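Local coordinates for protein fructokinase (Xylella fastidiosa Temecula1, PDB 3LJS) that probably phosphorylates fructose using ATP, as a carbohydrate kinase of the PfkB (ribokinase-like) family, at residues G11-D16 and V53-M58; M17-L22 and R29-C34; K89-F94 and F107-A112; D129-H134 and T271-F276. One frame throughout, in Å; residues are numbered along the deposited sequence.

Contacts 1, 2 and 3 cluster around the small four-stranded sheet (30-36, 14-19, 92-97, 103-108), the lid of the ribokinase fold, whereas contact 4 belongs to the large α/β sheet. Along the chain contact 2 falls between the two segments of contact 1, and contacts 3 and 4 follow in turn. Strand 14-19 runs through contacts 1 and 2 and borders strand 92-97 of contact 3. Contact 1 is the junction: it brings the start of the lid beside strand 53-60 of the large sheet. The centres of contacts 1 and 4 are about 18 Å apart, those of contacts 2 and 4 about 36 Å. Contacts 2 and 3 both meet the second subunit, so the lid is also the dimer interface.

Contact 1: G11-D16 and V53-M58; sequences GEALID and VQFVGM
The ring of Phe55 reaches across to Ala13, setting its CZ 3.6 Å from Ala13 CB. CG stands anti to the backbone N of Phe55 (chi1 176°), which carries the ring out of its strand and against the loop at Gly11-Ala13; the small methyl of Ala13 lets the flat ring come this close. Here the chain leaves strand 6-10 of the large sheet for the lid strand 14-19. The carbonyl carbon of Glu12 lies at the ring edge, and Gly11 O is 3.5 Å from Phe55 CZ. A single direct hydrogen bond joins the backbones: Gly11 N donates to Val56 O at 3.1 Å. Gly11 suits its backbone angles (phi 138°, psi -135°), which would press a side chain against the preceding carbonyl, and Gly57 CA sits 3.8 Å from Gly11 O with no room for one. Beyond the glycines water bridges the chains. One molecule donates to Gly11 O (3.0 Å) and Met58 O (2.9 Å) and lies in plane at the edge of the Phe55 ring; another links Ala13 O to Met58 O. Phe55 also stacks on Phe72 of helix 63-75, Val56 packs on strand 6-10, and Glu12, bonded to Asn138, leans on helix 38-49.

Contact 2: M17-L22 and R29-C34; sequences MLAQPL and RAFLQC
Leu18 O is approached twice from the opposite strand, by the amide N of Leu32 in a 2.9 Å hydrogen bond and by Phe31 CA at 3.3 Å in a CA-H...O contact. This is a β-hairpin of the lid, its strand segments 17-19 and 30-34 antiparallel at 149°. Leu18 and Leu32 form the hydrogen-bonded pair, with Leu18 N returning the bond in the carbonyl plane, on a lone pair of Leu32 O; Gln20 N continues the pattern to Ala30 O. On one face Ala19 CB fits tightly against Phe31 CE1 (3.3 Å). Met17, a selenomethionine bent at both chi2 and chi3, crosses Phe31 at about a right angle and lays CE 3.9 Å from Phe31 CB. Leu18 and Leu32 occupy the other face, where Leu18 CD2 meets Cys34 SG at 3.7 Å. In the second subunit a strand pairs antiparallel with Ala30-Leu32, extending the sheet across the dimer, and the two copies of Met17 touch. Beyond the paired strands, Arg29 bends at chi3 (-63°), and Gln20 O lies over one face of its guanidinium, while Leu22 CD1 meets the edge, 3.6 Å from Arg29 NE.

Contact 3: K89-F94 and F107-A112; sequences KTALAF and FYRPPA
Tyr108 N donates a nearly straight hydrogen bond to Leu92 O (2.9 Å, 171° at the hydrogen), lying in the carbonyl plane, where the antiparallel strands 92-97 and 103-108 pair as a β-hairpin of the lid sheet. One residue on, Ala93 and Phe107 form a non-hydrogen-bonded pair: Phe107 CE1 lies 3.5 Å from Ala93 CB. On the face bearing Leu92 and Tyr108, CE2 of Phe94 and CE2 of Tyr108 meet at 3.7 Å, the ring planes inclined at 68° in an arrangement neither stacked nor T-shaped. Tyrosine suits this edge because its apolar ring packs on Phe94 here and against the second subunit, while its OH bonds Thr90 O of that subunit; the reciprocal bond falls on Thr90 O here. Past the strand ends the chains stay close, with Ala112 CA 3.3 Å from Lys89 O in a CA-H...O contact and the methyls of Ala91 and Ala112 only 3.6 Å apart (CB to CB), both residues being small enough for such an approach. Arg109 runs extended from CG to NE, its charge held by a salt bridge to Asp114 and bonds to Asn138 O and Thr141, and lays its aliphatic CD 3.9 Å from Ala91 CB.

Contact 4: D129-H134 and T271-F276; sequences DALIFH and TFAQQF
Ile132 CD1 drives against the helix, reaching Phe272 CB at 3.7 Å near the plane of that ring, at its edge, and this is the tight part of the contact. An extended arm (chi2 177°) brings the methyl there, and the two side chains cross at about a right angle. Beside it Leu131 CD2 touches the helix backbone, 3.8 Å from Ala273 CA and 3.9 Å from Phe276 O; CG anti to the backbone N (chi1 173°) aims the branch that way. The neighbouring contacts are looser: Ala273 CB stays 4.3 Å from Leu131 CD2 and 4.4 Å from Ile132 CD1. Alanine, with its short side chain, lets the branched residues reach the helix surface. The outer side of the helix is polar, where Gln274 and Gln275 are exposed in the dimer, though both touch a neighbouring molecule in the crystal. No hydrogen bond crosses the contact; its side-chain to side-chain contacts are apolar. At the helix end Phe276 N bonds Phe272 O (2.8 Å), and Phe272 CA rests 3.9 Å above the plane of the Phe276 ring, offset toward its rim, while Phe276 O takes a bond from Lys5. Both phenylalanines meet Phe285 edge-to-face. Strand 130-136 lies between strands 6-10 and 162-166 of the central sheet; helix 262-275, which starts just after the ATP-binding Gly261, packs on it and on helix 289-305.

Contact 1: G11-D16 and V53-M58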
loop_
_atom_site.group_PDB
_atom_site.type_symbol
_atom_site.label_atom_id
_atom_site.label_comp_id
_atom_site.label_asym_id
_atom_site.label_seq_id
_atom_site.Cartn_x
_atom_site.Cartn_y
_atom_site.Cartn_z
ATOM N N GLY B 11 12.848 14.931 4.095
ATOM C CA GLY B 11 11.476 14.640 3.743
ATOM C C GLY B 11 11.106 13.194 3.517
ATOM O O GLY B 11 11.480 12.300 4.274
ATOM N N GLU B 12 10.364 12.964 2.444
ATOM C CA GLU B 12 9.915 11.627 2.151
ATOM C C GLU B 12 10.675 10.906 1.057
ATOM O O GLU B 12 11.090 11.494 0.056
ATOM C CB GLU B 12 8.420 11.638 1.802
ATOM C CG GLU B 12 8.085 11.992 0.352
ATOM C CD GLU B 12 8.305 13.462 0.005
ATOM O OE1 GLU B 12 8.776 14.233 0.875
ATOM O OE2 GLU B 12 8.002 13.851 -1.150
ATOM N N ALA B 13 10.862 9.618 1.302
ATOM C CA ALA B 13 11.478 8.689 0.380
ATOM C C ALA B 13 10.372 7.635 0.386
ATOM O O ALA B 13 9.910 7.227 1.454
ATOM C CB ALA B 13 12.772 8.119 0.960
ATOM N N LEU B 14 9.911 7.227 -0.785
ATOM C CA LEU B 14 8.845 6.238 -0.850
ATOM C C LEU B 14 9.000 5.375 -2.082
ATOM O O LEU B 14 9.923 5.577 -2.871
ATOM C CB LEU B 14 7.480 6.936 -0.865
ATOM C CG LEU B 14 7.308 8.124 -1.821
ATOM C CD1 LEU B 14 7.334 7.663 -3.272
ATOM C CD2 LEU B 14 5.981 8.810 -1.516
ATOM N N ILE B 15 8.091 4.417 -2.246
ATOM C CA ILE B 15 8.128 3.515 -3.388
ATOM C C ILE B 15 7.118 3.912 -4.450
ATOM O O ILE B 15 5.932 4.083 -4.157
ATOM C CB ILE B 15 7.817 2.057 -2.965
ATOM C CG1 ILE B 15 8.845 1.574 -1.940
ATOM C CG2 ILE B 15 7.802 1.149 -4.182
ATOM C CD1 ILE B 15 10.264 1.537 -2.453
ATOM N N ASP B 16 7.592 4.089 -5.680
ATOM C CA ASP B 16 6.700 4.397 -6.788
ATOM C C ASP B 16 6.420 3.028 -7.401
ATOM O O ASP B 16 7.352 2.345 -7.835
ATOM C CB ASP B 16 7.375 5.282 -7.848
ATOM C CG ASP B 16 7.588 6.718 -7.383
ATOM O OD1 ASP B 16 6.682 7.288 -6.745
ATOM O OD2 ASP B 16 8.659 7.284 -7.681
ATOM N N VAL B 53 26.257 14.462 -0.099
ATOM C CA VAL B 53 24.836 14.611 0.174
ATOM C C VAL B 53 24.325 13.578 1.162
ATOM O O VAL B 53 24.771 12.429 1.185
ATOM C CB VAL B 53 24.010 14.516 -1.134
ATOM C CG1 VAL B 53 24.227 13.158 -1.793
ATOM C CG2 VAL B 53 22.531 14.732 -0.841
ATOM N N GLN B 54 23.379 14.009 1.982
ATOM C CA GLN B 54 22.784 13.154 2.985
ATOM C C GLN B 54 21.268 13.255 2.869
ATOM O O GLN B 54 20.735 14.323 2.555
ATOM C CB GLN B 54 23.253 13.622 4.368
ATOM C CG GLN B 54 22.606 12.941 5.549
ATOM C CD GLN B 54 23.131 13.470 6.876
ATOM O OE1 GLN B 54 23.739 14.539 6.933
ATOM N NE2 GLN B 54 22.885 12.731 7.949
ATOM N N PHE B 55 20.575 12.140 3.069
ATOM C CA PHE B 55 19.118 12.167 3.048
ATOM C C PHE B 55 18.677 12.020 4.493
ATOM O O PHE B 55 19.076 11.073 5.176
ATOM C CB PHE B 55 18.521 11.020 2.238
ATOM C CG PHE B 55 17.014 10.981 2.291
ATOM C CD1 PHE B 55 16.249 11.835 1.498
ATOM C CD2 PHE B 55 16.362 10.138 3.184
ATOM C CE1 PHE B 55 14.853 11.852 1.597
ATOM C CE2 PHE B 55 14.966 10.147 3.293
ATOM C CZ PHE B 55 14.212 11.009 2.496
ATOM N N VAL B 56 17.862 12.961 4.956
ATOM C CA VAL B 56 17.362 12.940 6.324
ATOM C C VAL B 56 15.854 12.719 6.298
ATOM O O VAL B 56 15.104 13.485 5.693
ATOM C CB VAL B 56 17.691 14.263 7.055
ATOM C CG1 VAL B 56 17.034 14.287 8.438
ATOM C CG2 VAL B 56 19.207 14.396 7.199
ATOM N N GLY B 57 15.421 11.649 6.948
ATOM C CA GLY B 57 14.012 11.323 6.978
ATOM C C GLY B 57 13.811 9.969 7.621
ATOM O O GLY B 57 14.777 9.308 8.022
HETATM N N MSE B 58 12.556 9.545 7.703
HETATM C CA MSE B 58 12.236 8.275 8.325
HETATM C C MSE B 58 11.761 7.246 7.313
HETATM O O MSE B 58 10.919 7.539 6.467
HETATM C CB MSE B 58 11.166 8.495 9.399
HETATM C CG MSE B 58 10.826 7.262 10.214
HETATM SE SE MSE B 58 9.794 7.747 11.780
HETATM C CE MSE B 58 11.246 7.806 13.063
HETATM O O HOH W 1 10.679 11.535 6.946
HETATM O O HOH W 2 11.517 9.346 4.329
HETATM O O HOH W 3 9.651 6.325 4.092
#

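Contact 2: M17-L22 and R29-C34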
loop_
_atom_site.group_PDB
_atom_site.type_symbol
_atom_site.label_atom_id
_atom_site.label_comp_id
_atom_site.label_asym_id
_atom_site.label_seq_id
_atom_site.Cartn_x
_atom_site.Cartn_y
_atom_site.Cartn_z
HETATM N N MSE B 17 5.154 2.617 -7.408
HETATM C CA MSE B 17 4.764 1.330 -7.982
HETATM C C MSE B 17 4.165 1.599 -9.358
HETATM O O MSE B 17 3.028 2.058 -9.473
HETATM C CB MSE B 17 3.742 0.630 -7.082
HETATM C CG MSE B 17 4.319 0.091 -5.788
HETATM SE SE MSE B 17 5.465 -1.451 -6.057
HETATM C CE MSE B 17 4.119 -2.819 -5.959
ATOM N N LEU B 18 4.948 1.304 -10.393
ATOM C CA LEU B 18 4.563 1.547 -11.778
ATOM C C LEU B 18 3.724 0.446 -12.411
ATOM O O LEU B 18 4.223 -0.636 -12.707
ATOM C CB LEU B 18 5.825 1.777 -12.618
ATOM C CG LEU B 18 6.540 3.132 -12.525
ATOM C CD1 LEU B 18 6.567 3.651 -11.105
ATOM C CD2 LEU B 18 7.953 2.984 -13.076
ATOM N N ALA B 19 2.447 0.736 -12.630
ATOM C CA ALA B 19 1.540 -0.233 -13.233
ATOM C C ALA B 19 1.921 -0.452 -14.689
ATOM O O ALA B 19 2.037 0.506 -15.453
ATOM C CB ALA B 19 0.100 0.266 -13.143
ATOM N N GLN B 20 2.119 -1.711 -15.064
ATOM C CA GLN B 20 2.473 -2.051 -16.436
ATOM C C GLN B 20 1.219 -2.392 -17.227
ATOM O O GLN B 20 0.232 -2.874 -16.669
ATOM C CB GLN B 20 3.428 -3.246 -16.469
ATOM C CG GLN B 20 4.759 -3.006 -15.785
ATOM C CD GLN B 20 5.361 -1.668 -16.152
ATOM O OE1 GLN B 20 5.055 -0.648 -15.535
ATOM N NE2 GLN B 20 6.212 -1.660 -17.174
ATOM N N PRO B 21 1.242 -2.146 -18.545
ATOM C CA PRO B 21 0.085 -2.439 -19.396
ATOM C C PRO B 21 -0.257 -3.923 -19.362
ATOM O O PRO B 21 0.609 -4.765 -19.115
ATOM C CB PRO B 21 0.554 -1.994 -20.779
ATOM C CG PRO B 21 1.552 -0.911 -20.471
ATOM C CD PRO B 21 2.319 -1.517 -19.326
ATOM N N LEU B 22 -1.521 -4.241 -19.607
ATOM C CA LEU B 22 -1.953 -5.631 -19.608
ATOM C C LEU B 22 -1.227 -6.334 -20.748
ATOM O O LEU B 22 -1.186 -5.833 -21.874
ATOM C CB LEU B 22 -3.470 -5.706 -19.789
ATOM C CG LEU B 22 -4.206 -6.634 -18.815
ATOM C CD1 LEU B 22 -3.592 -6.539 -17.421
ATOM C CD2 LEU B 22 -5.679 -6.255 -18.780
ATOM N N ARG B 29 -1.745 -8.394 -13.808
ATOM C CA ARG B 29 -1.044 -7.149 -14.090
ATOM C C ARG B 29 0.178 -7.029 -13.186
ATOM O O ARG B 29 0.134 -7.417 -12.021
ATOM C CB ARG B 29 -1.977 -5.957 -13.867
ATOM C CG ARG B 29 -1.279 -4.610 -13.931
ATOM C CD ARG B 29 -2.275 -3.483 -14.104
ATOM N NE ARG B 29 -2.993 -3.610 -15.368
ATOM C CZ ARG B 29 -3.794 -2.677 -15.870
ATOM N NH1 ARG B 29 -3.983 -1.540 -15.212
ATOM N NH2 ARG B 29 -4.404 -2.880 -17.033
ATOM N N ALA B 30 1.270 -6.500 -13.728
ATOM C CA ALA B 30 2.494 -6.342 -12.958
ATOM C C ALA B 30 2.761 -4.888 -12.593
ATOM O O ALA B 30 2.405 -3.970 -13.328
ATOM C CB ALA B 30 3.675 -6.901 -13.735
ATOM N N PHE B 31 3.394 -4.696 -11.445
ATOM C CA PHE B 31 3.743 -3.371 -10.956
ATOM C C PHE B 31 5.240 -3.397 -10.688
ATOM O O PHE B 31 5.738 -4.323 -10.049
ATOM C CB PHE B 31 2.982 -3.066 -9.660
ATOM C CG PHE B 31 1.512 -2.814 -9.865
ATOM C CD1 PHE B 31 1.029 -1.520 -10.023
ATOM C CD2 PHE B 31 0.615 -3.873 -9.923
ATOM C CE1 PHE B 31 -0.331 -1.280 -10.241
ATOM C CE2 PHE B 31 -0.745 -3.643 -10.143
ATOM C CZ PHE B 31 -1.217 -2.343 -10.302
ATOM N N LEU B 32 5.953 -2.391 -11.187
ATOM C CA LEU B 32 7.397 -2.312 -11.000
ATOM C C LEU B 32 7.778 -1.389 -9.846
ATOM O O LEU B 32 7.273 -0.275 -9.730
ATOM C CB LEU B 32 8.063 -1.835 -12.296
ATOM C CG LEU B 32 8.414 -2.886 -13.360
ATOM C CD1 LEU B 32 7.509 -4.099 -13.262
ATOM C CD2 LEU B 32 8.326 -2.238 -14.736
ATOM N N GLN B 33 8.682 -1.870 -9.004
ATOM C CA GLN B 33 9.155 -1.135 -7.836
ATOM C C GLN B 33 10.276 -0.152 -8.170
ATOM O O GLN B 33 11.327 -0.551 -8.673
ATOM C CB GLN B 33 9.652 -2.132 -6.793
ATOM C CG GLN B 33 10.293 -1.513 -5.572
ATOM C CD GLN B 33 11.013 -2.545 -4.730
ATOM O OE1 GLN B 33 11.996 -3.141 -5.171
ATOM N NE2 GLN B 33 10.525 -2.768 -3.519
ATOM N N CYS B 34 10.047 1.127 -7.883
ATOM C CA CYS B 34 11.037 2.173 -8.131
ATOM C C CYS B 34 11.181 3.106 -6.931
ATOM O O CYS B 34 10.188 3.511 -6.328
ATOM C CB CYS B 34 10.645 3.005 -9.355
ATOM S SG CYS B 34 10.770 2.117 -10.913
#

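Contact 3: K89-F94 and F107-A112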
loop_
_atom_site.group_PDB
_atom_site.type_symbol
_atom_site.label_atom_id
_atom_site.label_comp_id
_atom_site.label_asym_id
_atom_site.label_seq_id
_atom_site.Cartn_x
_atom_site.Cartn_y
_atom_site.Cartn_z
ATOM N N LYS B 89 3.993 1.858 7.703
ATOM C CA LYS B 89 4.657 1.319 6.529
ATOM C C LYS B 89 5.239 2.416 5.650
ATOM O O LYS B 89 4.860 3.589 5.749
ATOM C CB LYS B 89 3.662 0.509 5.695
ATOM C CG LYS B 89 2.988 -0.639 6.436
ATOM C CD LYS B 89 3.973 -1.749 6.728
ATOM C CE LYS B 89 3.289 -2.955 7.349
ATOM N NZ LYS B 89 4.285 -4.014 7.672
ATOM N N THR B 90 6.164 2.018 4.787
ATOM C CA THR B 90 6.773 2.932 3.839
ATOM C C THR B 90 5.649 3.323 2.885
ATOM O O THR B 90 4.894 2.466 2.421
ATOM C CB THR B 90 7.881 2.229 3.037
ATOM O OG1 THR B 90 8.898 1.773 3.938
ATOM C CG2 THR B 90 8.482 3.173 2.012
ATOM N N ALA B 91 5.524 4.612 2.605
ATOM C CA ALA B 91 4.482 5.086 1.706
ATOM C C ALA B 91 4.640 4.496 0.310
ATOM O O ALA B 91 5.759 4.230 -0.150
ATOM C CB ALA B 91 4.514 6.609 1.627
ATOM N N LEU B 92 3.510 4.310 -0.366
ATOM C CA LEU B 92 3.497 3.775 -1.719
ATOM C C LEU B 92 2.744 4.739 -2.619
ATOM O O LEU B 92 1.725 5.311 -2.225
ATOM C CB LEU B 92 2.796 2.409 -1.768
ATOM C CG LEU B 92 3.325 1.267 -0.904
ATOM C CD1 LEU B 92 2.402 0.054 -1.073
ATOM C CD2 LEU B 92 4.756 0.919 -1.299
ATOM N N ALA B 93 3.258 4.922 -3.828
ATOM C CA ALA B 93 2.630 5.793 -4.805
ATOM C C ALA B 93 2.411 4.954 -6.057
ATOM O O ALA B 93 3.352 4.672 -6.799
ATOM C CB ALA B 93 3.536 6.983 -5.118
ATOM N N PHE B 94 1.172 4.526 -6.273
ATOM C CA PHE B 94 0.846 3.720 -7.439
ATOM C C PHE B 94 0.594 4.630 -8.632
ATOM O O PHE B 94 -0.182 5.583 -8.547
ATOM C CB PHE B 94 -0.383 2.853 -7.151
ATOM C CG PHE B 94 -0.082 1.639 -6.321
ATOM C CD1 PHE B 94 0.360 0.466 -6.922
ATOM C CD2 PHE B 94 -0.204 1.678 -4.936
ATOM C CE1 PHE B 94 0.679 -0.653 -6.163
ATOM C CE2 PHE B 94 0.112 0.569 -4.162
ATOM C CZ PHE B 94 0.558 -0.606 -4.779
ATOM N N PHE B 107 -2.196 6.936 -3.733
ATOM C CA PHE B 107 -1.237 6.946 -2.637
ATOM C C PHE B 107 -1.674 6.219 -1.374
ATOM O O PHE B 107 -2.835 6.292 -0.968
ATOM C CB PHE B 107 -0.916 8.390 -2.239
ATOM C CG PHE B 107 -0.282 9.203 -3.326
ATOM C CD1 PHE B 107 1.075 9.085 -3.598
ATOM C CD2 PHE B 107 -1.040 10.102 -4.068
ATOM C CE1 PHE B 107 1.674 9.854 -4.597
ATOM C CE2 PHE B 107 -0.454 10.876 -5.069
ATOM C CZ PHE B 107 0.909 10.750 -5.332
ATOM N N TYR B 108 -0.730 5.515 -0.759
ATOM C CA TYR B 108 -0.978 4.852 0.508
ATOM C C TYR B 108 -0.160 5.721 1.457
ATOM O O TYR B 108 0.957 5.360 1.855
ATOM C CB TYR B 108 -0.476 3.398 0.485
ATOM C CG TYR B 108 -1.475 2.463 -0.166
ATOM C CD1 TYR B 108 -2.252 1.591 0.603
ATOM C CD2 TYR B 108 -1.727 2.532 -1.538
ATOM C CE1 TYR B 108 -3.261 0.817 0.018
ATOM C CE2 TYR B 108 -2.734 1.766 -2.131
ATOM C CZ TYR B 108 -3.501 0.918 -1.344
ATOM O OH TYR B 108 -4.534 0.213 -1.916
ATOM N N ARG B 109 -0.710 6.889 1.799
ATOM C CA ARG B 109 0.013 7.800 2.669
ATOM C C ARG B 109 -0.705 8.679 3.700
ATOM O O ARG B 109 -0.054 9.498 4.344
ATOM C CB ARG B 109 0.941 8.682 1.824
ATOM C CG ARG B 109 1.890 9.551 2.644
ATOM C CD ARG B 109 2.945 10.170 1.762
ATOM N NE ARG B 109 3.924 10.948 2.509
ATOM C CZ ARG B 109 3.780 12.228 2.836
ATOM N NH1 ARG B 109 2.685 12.894 2.492
ATOM N NH2 ARG B 109 4.759 12.856 3.475
ATOM N N PRO B 110 -2.038 8.580 3.857
ATOM C CA PRO B 110 -2.459 9.506 4.918
ATOM C C PRO B 110 -1.521 9.138 6.077
ATOM O O PRO B 110 -1.005 10.020 6.763
ATOM C CB PRO B 110 -3.913 9.114 5.161
ATOM C CG PRO B 110 -4.372 8.710 3.777
ATOM C CD PRO B 110 -3.195 7.890 3.250
ATOM N N PRO B 111 -1.296 7.818 6.302
ATOM C CA PRO B 111 -0.402 7.310 7.350
ATOM C C PRO B 111 0.796 6.667 6.633
ATOM O O PRO B 111 0.618 5.938 5.654
ATOM C CB PRO B 111 -1.257 6.279 8.060
ATOM C CG PRO B 111 -1.959 5.634 6.926
ATOM C CD PRO B 111 -2.306 6.789 5.979
ATOM N N ALA B 112 2.007 6.957 7.097
ATOM C CA ALA B 112 3.213 6.401 6.495
ATOM C C ALA B 112 4.430 6.702 7.366
ATOM O O ALA B 112 4.424 7.641 8.163
ATOM C CB ALA B 112 3.416 6.970 5.089
#

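Contact 4: D129-H134 and T271-F276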
loop_
_atom_site.group_PDB
_atom_site.type_symbol
_atom_site.label_atom_id
_atom_site.label_comp_id
_atom_site.label_asym_id
_atom_site.label_seq_id
_atom_site.Cartn_x
_atom_site.Cartn_y
_atom_site.Cartn_z
ATOM N N ASP B 129 27.727 20.156 9.271
ATOM C CA ASP B 129 28.384 19.962 7.980
ATOM C C ASP B 129 27.558 20.395 6.770
ATOM O O ASP B 129 28.057 20.376 5.647
ATOM C CB ASP B 129 28.767 18.487 7.793
ATOM C CG ASP B 129 29.561 17.931 8.965
ATOM O OD1 ASP B 129 30.506 18.609 9.429
ATOM O OD2 ASP B 129 29.242 16.808 9.416
ATOM N N ALA B 130 26.307 20.791 6.986
ATOM C CA ALA B 130 25.453 21.186 5.871
ATOM C C ALA B 130 25.651 22.599 5.336
ATOM O O ALA B 130 25.753 23.567 6.090
ATOM C CB ALA B 130 23.989 20.991 6.246
ATOM N N LEU B 131 25.699 22.705 4.016
ATOM C CA LEU B 131 25.824 23.992 3.355
ATOM C C LEU B 131 24.454 24.318 2.755
ATOM O O LEU B 131 24.123 25.483 2.526
ATOM C CB LEU B 131 26.879 23.934 2.247
ATOM C CG LEU B 131 27.008 25.179 1.357
ATOM C CD1 LEU B 131 27.233 26.418 2.213
ATOM C CD2 LEU B 131 28.158 24.984 0.378
ATOM N N ILE B 132 23.663 23.273 2.516
ATOM C CA ILE B 132 22.320 23.411 1.941
ATOM C C ILE B 132 21.333 22.451 2.610
ATOM O O ILE B 132 21.689 21.319 2.942
ATOM C CB ILE B 132 22.332 23.102 0.420
ATOM C CG1 ILE B 132 23.323 24.031 -0.288
ATOM C CG2 ILE B 132 20.927 23.284 -0.177
ATOM C CD1 ILE B 132 23.456 23.766 -1.777
ATOM N N PHE B 133 20.103 22.919 2.824
ATOM C CA PHE B 133 19.031 22.107 3.407
ATOM C C PHE B 133 17.896 22.205 2.388
ATOM O O PHE B 133 17.372 23.294 2.138
ATOM C CB PHE B 133 18.570 22.691 4.749
ATOM C CG PHE B 133 17.433 21.928 5.403
ATOM C CD1 PHE B 133 17.692 20.895 6.298
ATOM C CD2 PHE B 133 16.104 22.265 5.139
ATOM C CE1 PHE B 133 16.650 20.207 6.927
ATOM C CE2 PHE B 133 15.046 21.584 5.763
ATOM C CZ PHE B 133 15.321 20.554 6.659
ATOM N N HIS B 134 17.522 21.085 1.788
ATOM C CA HIS B 134 16.458 21.097 0.787
ATOM C C HIS B 134 15.219 20.346 1.243
ATOM O O HIS B 134 15.319 19.238 1.761
ATOM C CB HIS B 134 16.953 20.490 -0.533
ATOM C CG HIS B 134 15.926 20.526 -1.626
ATOM N ND1 HIS B 134 15.177 19.423 -1.985
ATOM C CD2 HIS B 134 15.479 21.548 -2.387
ATOM C CE1 HIS B 134 14.311 19.769 -2.921
ATOM N NE2 HIS B 134 14.472 21.053 -3.185
ATOM N N THR B 271 25.877 22.277 -7.892
ATOM C CA THR B 271 26.756 23.354 -8.334
ATOM C C THR B 271 26.967 24.398 -7.249
ATOM O O THR B 271 28.088 24.886 -7.068
ATOM C CB THR B 271 26.218 24.033 -9.612
ATOM O OG1 THR B 271 26.016 23.040 -10.628
ATOM C CG2 THR B 271 27.224 25.039 -10.132
ATOM N N PHE B 272 25.900 24.737 -6.523
ATOM C CA PHE B 272 25.983 25.708 -5.433
ATOM C C PHE B 272 27.037 25.254 -4.421
ATOM O O PHE B 272 27.903 26.029 -4.013
ATOM C CB PHE B 272 24.650 25.821 -4.674
ATOM C CG PHE B 272 23.573 26.594 -5.390
ATOM C CD1 PHE B 272 23.828 27.273 -6.575
ATOM C CD2 PHE B 272 22.289 26.645 -4.855
ATOM C CE1 PHE B 272 22.814 27.994 -7.217
ATOM C CE2 PHE B 272 21.274 27.361 -5.486
ATOM C CZ PHE B 272 21.535 28.036 -6.668
ATOM N N ALA B 273 26.941 23.994 -4.012
ATOM C CA ALA B 273 27.855 23.433 -3.026
ATOM C C ALA B 273 29.296 23.406 -3.517
ATOM O O ALA B 273 30.223 23.550 -2.722
ATOM C CB ALA B 273 27.401 22.032 -2.633
ATOM N N GLN B 274 29.488 23.212 -4.819
ATOM C CA GLN B 274 30.832 23.187 -5.388
ATOM C C GLN B 274 31.444 24.591 -5.457
ATOM O O GLN B 274 32.618 24.785 -5.146
ATOM C CB GLN B 274 30.808 22.599 -6.808
ATOM C CG GLN B 274 30.493 21.106 -6.905
ATOM C CD GLN B 274 31.571 20.223 -6.284
ATOM O OE1 GLN B 274 32.762 20.402 -6.541
ATOM N NE2 GLN B 274 31.153 19.258 -5.471
ATOM N N GLN B 275 30.635 25.569 -5.853
ATOM C CA GLN B 275 31.106 26.939 -6.023
ATOM C C GLN B 275 31.070 27.892 -4.829
ATOM O O GLN B 275 31.883 28.813 -4.759
ATOM C CB GLN B 275 30.356 27.580 -7.196
ATOM C CG GLN B 275 30.441 26.770 -8.482
ATOM C CD GLN B 275 29.738 27.442 -9.641
ATOM O OE1 GLN B 275 28.594 27.884 -9.515
ATOM N NE2 GLN B 275 30.419 27.519 -10.781
ATOM N N PHE B 276 30.142 27.692 -3.898
ATOM C CA PHE B 276 30.044 28.590 -2.745
ATOM C C PHE B 276 30.961 28.207 -1.583
ATOM O O PHE B 276 31.021 27.042 -1.194
ATOM C CB PHE B 276 28.604 28.640 -2.220
ATOM C CG PHE B 276 27.584 29.094 -3.233
ATOM C CD1 PHE B 276 27.963 29.770 -4.388
ATOM C CD2 PHE B 276 26.226 28.874 -3.003
ATOM C CE1 PHE B 276 27.006 30.222 -5.296
ATOM C CE2 PHE B 276 25.261 29.323 -3.904
ATOM C CZ PHE B 276 25.650 29.998 -5.051
#